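Local coordinates for protein Crov588 (Cafeteriavirus, PDB 6NYR) that is of unknown function but folds into a circular leucine-rich-repeat solenoid built from tandem FNIP repeats, at residues T474-K485 with L495-Q506. Residues are numbered along the deposited sequence; the frame is centred on the assembly and turned at random.
Sequences TYLELGHNFNQK and LTYLELGHDFNQ. With GOL (glycerol), chain F.
Asn483 OD1 reaches across to Asn505 N and Gln506 NE2, joining 474-485 to the next coil through one side-chain oxygen. Its CG lies anti to the backbone N (chi1 -167°), which carries the amide across to 495-506. CB rests against Asp503 O at 3.9 Å, CG lies near the same carbonyl, and ND2 is 3.6 Å from Asp503 O. OD1 accepts both bonds at 3.0 Å, from Asn505 N and from Gln506 NE2. The donors reach it from opposite faces of the amide plane, both well out of that plane, and the Gln506 bond is nearly straight (172°). The bend of Gln506 at chi2 (-59°) turns its amide back toward this oxygen. The pattern recurs on either side: Asn461 OD1 receives Asn483 N and Gln484 NE2, and Asn505 OD1 receives Asn527 N and Gln528 NE2.

Upstream, strands 475-477 and 497-499 pair in parallel, with Leu476 bonded to Tyr497 O and Glu499 N. On one face, the Tyr475 and Tyr497 rings run nearly parallel but slid apart, so they barely overlap; each hydroxyl donates to the glutamate two residues on, Glu477 or Glu499. Those two carboxylates stack with OE2 atoms 4.0 Å apart, a closeness that could raise their proton affinity. On the other face, Leu476 CD2 lies 3.5 Å from Leu498 CD1 in the buried interior. Past Gly479 and Gly501, His480 and His502 form an offset stack, centroids 4.2 Å apart, continued by His458. His502 ND1 donates in its ring plane to Asp503 OD1, whereas His480 ND1 uses Asn481 OD1. A water bridges Asn481 O and Asp503 OD2. The tyrosine pair and histidine stack are local to these coils; parallel strands, inward leucines and an asparagine ladder repeating every 22 residues mark the leucine-rich-repeat solenoid, here curved into a ring.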
loop_
_atom_site.group_PDB
_atom_site.type_symbol
_atom_site.label_atom_id
_atom_site.label_comp_id
_atom_site.label_asym_id
_atom_site.label_seq_id
_atom_site.Cartn_x
_atom_site.Cartn_y
_atom_site.Cartn_z
ATOM N N THR A 474 5.345 20.213 17.224
ATOM C CA THR A 474 6.496 19.365 16.944
ATOM C C THR A 474 6.837 19.266 15.463
ATOM O O THR A 474 7.974 18.913 15.131
ATOM C CB THR A 474 6.253 17.939 17.474
ATOM O OG1 THR A 474 5.057 17.402 16.884
ATOM C CG2 THR A 474 6.130 17.937 18.985
ATOM N N TYR A 475 5.897 19.592 14.577
ATOM C CA TYR A 475 6.022 19.327 13.148
ATOM C C TYR A 475 5.539 20.545 12.377
ATOM O O TYR A 475 4.385 20.959 12.526
ATOM C CB TYR A 475 5.205 18.083 12.764
ATOM C CG TYR A 475 5.227 17.733 11.295
ATOM C CD1 TYR A 475 4.434 18.419 10.383
ATOM C CD2 TYR A 475 6.024 16.703 10.820
ATOM C CE1 TYR A 475 4.450 18.101 9.039
ATOM C CE2 TYR A 475 6.044 16.374 9.480
ATOM C CZ TYR A 475 5.258 17.077 8.591
ATOM O OH TYR A 475 5.273 16.753 7.251
ATOM N N LEU A 476 6.411 21.100 11.540
ATOM C CA LEU A 476 6.084 22.258 10.719
ATOM C C LEU A 476 6.539 21.978 9.297
ATOM O O LEU A 476 7.737 21.815 9.045
ATOM C CB LEU A 476 6.747 23.527 11.257
ATOM C CG LEU A 476 6.594 24.789 10.409
ATOM C CD1 LEU A 476 5.117 25.110 10.206
ATOM C CD2 LEU A 476 7.325 25.962 11.035
ATOM N N GLU A 477 5.584 21.922 8.374
ATOM C CA GLU A 477 5.867 21.737 6.959
ATOM C C GLU A 477 5.388 22.969 6.206
ATOM O O GLU A 477 4.195 23.289 6.226
ATOM C CB GLU A 477 5.177 20.488 6.417
ATOM C CG GLU A 477 5.322 20.320 4.914
ATOM C CD GLU A 477 4.779 18.998 4.424
ATOM O OE1 GLU A 477 4.368 18.175 5.269
ATOM O OE2 GLU A 477 4.758 18.785 3.195
ATOM N N LEU A 478 6.312 23.650 5.542
ATOM C CA LEU A 478 5.993 24.805 4.718
ATOM C C LEU A 478 5.992 24.389 3.254
ATOM O O LEU A 478 6.679 23.443 2.853
ATOM C CB LEU A 478 6.988 25.939 4.963
ATOM C CG LEU A 478 6.905 26.475 6.395
ATOM C CD1 LEU A 478 8.238 27.017 6.869
ATOM C CD2 LEU A 478 5.826 27.549 6.499
ATOM N N GLY A 479 5.209 25.109 2.455
ATOM C CA GLY A 479 4.862 24.676 1.122
ATOM C C GLY A 479 5.714 25.305 0.037
ATOM O O GLY A 479 6.704 25.991 0.291
ATOM N N HIS A 480 5.294 25.057 -1.206
ATOM C CA HIS A 480 6.085 25.425 -2.374
ATOM C C HIS A 480 6.502 26.888 -2.340
ATOM O O HIS A 480 7.672 27.219 -2.569
ATOM C CB HIS A 480 5.280 25.132 -3.648
ATOM C CG HIS A 480 6.090 25.197 -4.906
ATOM N ND1 HIS A 480 6.401 26.382 -5.537
ATOM C CD2 HIS A 480 6.653 24.215 -5.650
ATOM C CE1 HIS A 480 7.126 26.128 -6.612
ATOM N NE2 HIS A 480 7.289 24.821 -6.705
ATOM N N ASN A 481 5.556 27.784 -2.069
ATOM C CA ASN A 481 5.786 29.202 -2.284
ATOM C C ASN A 481 6.301 29.941 -1.062
ATOM O O ASN A 481 6.624 31.129 -1.178
ATOM C CB ASN A 481 4.497 29.882 -2.764
ATOM C CG ASN A 481 4.138 29.509 -4.184
ATOM O OD1 ASN A 481 4.830 28.720 -4.826
ATOM N ND2 ASN A 481 3.044 30.073 -4.685
ATOM N N PHE A 482 6.388 29.294 0.094
ATOM C CA PHE A 482 6.828 30.015 1.279
ATOM C C PHE A 482 8.261 30.497 1.106
ATOM O O PHE A 482 9.168 29.697 0.851
ATOM C CB PHE A 482 6.732 29.153 2.529
ATOM C CG PHE A 482 7.162 29.881 3.768
ATOM C CD1 PHE A 482 6.299 30.758 4.401
ATOM C CD2 PHE A 482 8.439 29.714 4.283
ATOM C CE1 PHE A 482 6.695 31.444 5.530
ATOM C CE2 PHE A 482 8.835 30.394 5.412
ATOM C CZ PHE A 482 7.962 31.261 6.036
ATOM N N ASN A 483 8.467 31.803 1.255
ATOM C CA ASN A 483 9.790 32.396 1.109
ATOM C C ASN A 483 9.866 33.686 1.928
ATOM O O ASN A 483 10.156 34.771 1.423
ATOM C CB ASN A 483 10.094 32.641 -0.368
ATOM C CG ASN A 483 11.552 32.960 -0.618
ATOM O OD1 ASN A 483 12.414 32.686 0.219
ATOM N ND2 ASN A 483 11.841 33.545 -1.774
ATOM N N GLN A 484 9.604 33.573 3.229
ATOM C CA GLN A 484 9.708 34.694 4.151
ATOM C C GLN A 484 10.804 34.419 5.173
ATOM O O GLN A 484 11.098 33.264 5.499
ATOM C CB GLN A 484 8.374 34.961 4.876
ATOM C CG GLN A 484 7.193 35.242 3.949
ATOM C CD GLN A 484 7.405 36.445 3.043
ATOM O OE1 GLN A 484 7.910 37.482 3.471
ATOM N NE2 GLN A 484 7.015 36.307 1.780
ATOM N N LYS A 485 11.420 35.497 5.655
ATOM C CA LYS A 485 12.430 35.391 6.699
ATOM C C LYS A 485 11.849 34.737 7.949
ATOM O O LYS A 485 10.730 35.045 8.366
ATOM C CB LYS A 485 12.962 36.780 7.056
ATOM C CG LYS A 485 13.927 37.395 6.058
ATOM C CD LYS A 485 14.280 38.822 6.487
ATOM C CE LYS A 485 15.377 39.422 5.623
ATOM N NZ LYS A 485 14.916 39.732 4.241
ATOM N N LEU A 495 9.686 22.107 18.814
ATOM C CA LEU A 495 9.734 21.733 17.406
ATOM C C LEU A 495 10.878 20.762 17.152
ATOM O O LEU A 495 12.041 21.078 17.416
ATOM C CB LEU A 495 9.897 22.980 16.543
ATOM C CG LEU A 495 9.875 22.825 15.024
ATOM C CD1 LEU A 495 8.618 22.134 14.556
ATOM C CD2 LEU A 495 10.009 24.204 14.374
ATOM N N THR A 496 10.543 19.575 16.646
ATOM C CA THR A 496 11.543 18.593 16.249
ATOM C C THR A 496 11.687 18.452 14.742
ATOM O O THR A 496 12.761 18.078 14.274
ATOM C CB THR A 496 11.206 17.210 16.829
ATOM O OG1 THR A 496 9.934 16.774 16.326
ATOM C CG2 THR A 496 11.177 17.251 18.348
ATOM N N TYR A 497 10.643 18.748 13.971
ATOM C CA TYR A 497 10.655 18.534 12.527
ATOM C C TYR A 497 10.276 19.829 11.830
ATOM O O TYR A 497 9.222 20.410 12.117
ATOM C CB TYR A 497 9.696 17.406 12.131
ATOM C CG TYR A 497 9.689 17.067 10.655
ATOM C CD1 TYR A 497 8.920 17.795 9.755
ATOM C CD2 TYR A 497 10.444 16.013 10.161
ATOM C CE1 TYR A 497 8.905 17.483 8.408
ATOM C CE2 TYR A 497 10.439 15.696 8.811
ATOM C CZ TYR A 497 9.667 16.432 7.939
ATOM O OH TYR A 497 9.653 16.122 6.600
ATOM N N LEU A 498 11.141 20.285 10.926
ATOM C CA LEU A 498 10.892 21.487 10.140
ATOM C C LEU A 498 11.249 21.184 8.694
ATOM O O LEU A 498 12.415 20.916 8.387
ATOM C CB LEU A 498 11.716 22.671 10.651
ATOM C CG LEU A 498 11.680 23.946 9.807
ATOM C CD1 LEU A 498 10.288 24.565 9.807
ATOM C CD2 LEU A 498 12.723 24.954 10.286
ATOM N N GLU A 499 10.258 21.245 7.813
ATOM C CA GLU A 499 10.455 21.020 6.388
ATOM C C GLU A 499 10.163 22.320 5.649
ATOM O O GLU A 499 9.047 22.846 5.720
ATOM C CB GLU A 499 9.555 19.902 5.871
ATOM C CG GLU A 499 9.800 19.573 4.400
ATOM C CD GLU A 499 8.910 18.464 3.877
ATOM O OE1 GLU A 499 8.458 17.623 4.685
ATOM O OE2 GLU A 499 8.662 18.441 2.652
ATOM N N LEU A 500 11.168 22.833 4.951
ATOM C CA LEU A 500 11.046 24.023 4.127
ATOM C C LEU A 500 10.723 23.610 2.699
ATOM O O LEU A 500 11.093 22.520 2.252
ATOM C CB LEU A 500 12.341 24.824 4.188
ATOM C CG LEU A 500 12.603 25.296 5.623
ATOM C CD1 LEU A 500 14.091 25.422 5.909
ATOM C CD2 LEU A 500 11.891 26.617 5.895
ATOM N N GLY A 501 10.020 24.488 1.987
ATOM C CA GLY A 501 9.464 24.162 0.694
ATOM C C GLY A 501 10.341 24.576 -0.475
ATOM O O GLY A 501 11.485 25.007 -0.324
ATOM N N HIS A 502 9.771 24.425 -1.672
ATOM C CA HIS A 502 10.526 24.628 -2.901
ATOM C C HIS A 502 11.214 25.985 -2.920
ATOM O O HIS A 502 12.419 26.081 -3.185
ATOM C CB HIS A 502 9.596 24.498 -4.115
ATOM C CG HIS A 502 10.299 24.666 -5.426
ATOM N ND1 HIS A 502 10.526 25.901 -5.998
ATOM C CD2 HIS A 502 10.833 23.754 -6.274
ATOM C CE1 HIS A 502 11.172 25.742 -7.140
ATOM N NE2 HIS A 502 11.369 24.449 -7.332
ATOM N N ASP A 503 10.461 27.049 -2.639
ATOM C CA ASP A 503 10.947 28.393 -2.901
ATOM C C ASP A 503 11.787 28.974 -1.771
ATOM O O ASP A 503 12.475 29.976 -1.993
ATOM C CB ASP A 503 9.775 29.352 -3.156
ATOM C CG ASP A 503 9.065 29.094 -4.465
ATOM O OD1 ASP A 503 9.472 28.179 -5.215
ATOM O OD2 ASP A 503 8.088 29.823 -4.743
ATOM N N PHE A 504 11.747 28.397 -0.572
ATOM C CA PHE A 504 12.412 29.042 0.551
ATOM C C PHE A 504 13.895 29.223 0.265
ATOM O O PHE A 504 14.603 28.249 -0.013
ATOM C CB PHE A 504 12.250 28.252 1.837
ATOM C CG PHE A 504 12.900 28.925 3.020
ATOM C CD1 PHE A 504 12.205 29.859 3.766
ATOM C CD2 PHE A 504 14.223 28.660 3.353
ATOM C CE1 PHE A 504 12.799 30.492 4.838
ATOM C CE2 PHE A 504 14.822 29.293 4.421
ATOM C CZ PHE A 504 14.112 30.213 5.164
ATOM N N ASN A 505 14.368 30.461 0.370
ATOM C CA ASN A 505 15.774 30.759 0.130
ATOM C C ASN A 505 16.184 32.024 0.880
ATOM O O ASN A 505 16.671 32.986 0.272
ATOM C CB ASN A 505 16.036 30.916 -1.367
ATOM C CG ASN A 505 17.518 30.942 -1.699
ATOM O OD1 ASN A 505 18.354 30.503 -0.908
ATOM N ND2 ASN A 505 17.851 31.455 -2.874
ATOM N N GLN A 506 15.971 32.035 2.194
ATOM C CA GLN A 506 16.336 33.162 3.038
ATOM C C GLN A 506 17.456 32.748 3.985
ATOM O O GLN A 506 17.572 31.577 4.356
ATOM C CB GLN A 506 15.139 33.661 3.858
ATOM C CG GLN A 506 13.962 34.154 3.044
ATOM C CD GLN A 506 14.326 35.300 2.122
ATOM O OE1 GLN A 506 14.925 36.289 2.540
ATOM N NE2 GLN A 506 13.960 35.169 0.850
HETATM C C1 GOL F . 5.383 14.706 15.557
HETATM O O1 GOL F . 5.351 14.979 16.958
HETATM C C2 GOL F . 6.830 14.457 15.216
HETATM O O2 GOL F . 7.569 15.671 15.229
HETATM C C3 GOL F . 6.919 13.785 13.841
HETATM O O3 GOL F . 5.691 13.185 13.534
HETATM O O HOH W 1 6.755 20.895 1.258
HETATM O O HOH W 2 7.571 32.146 -3.266
#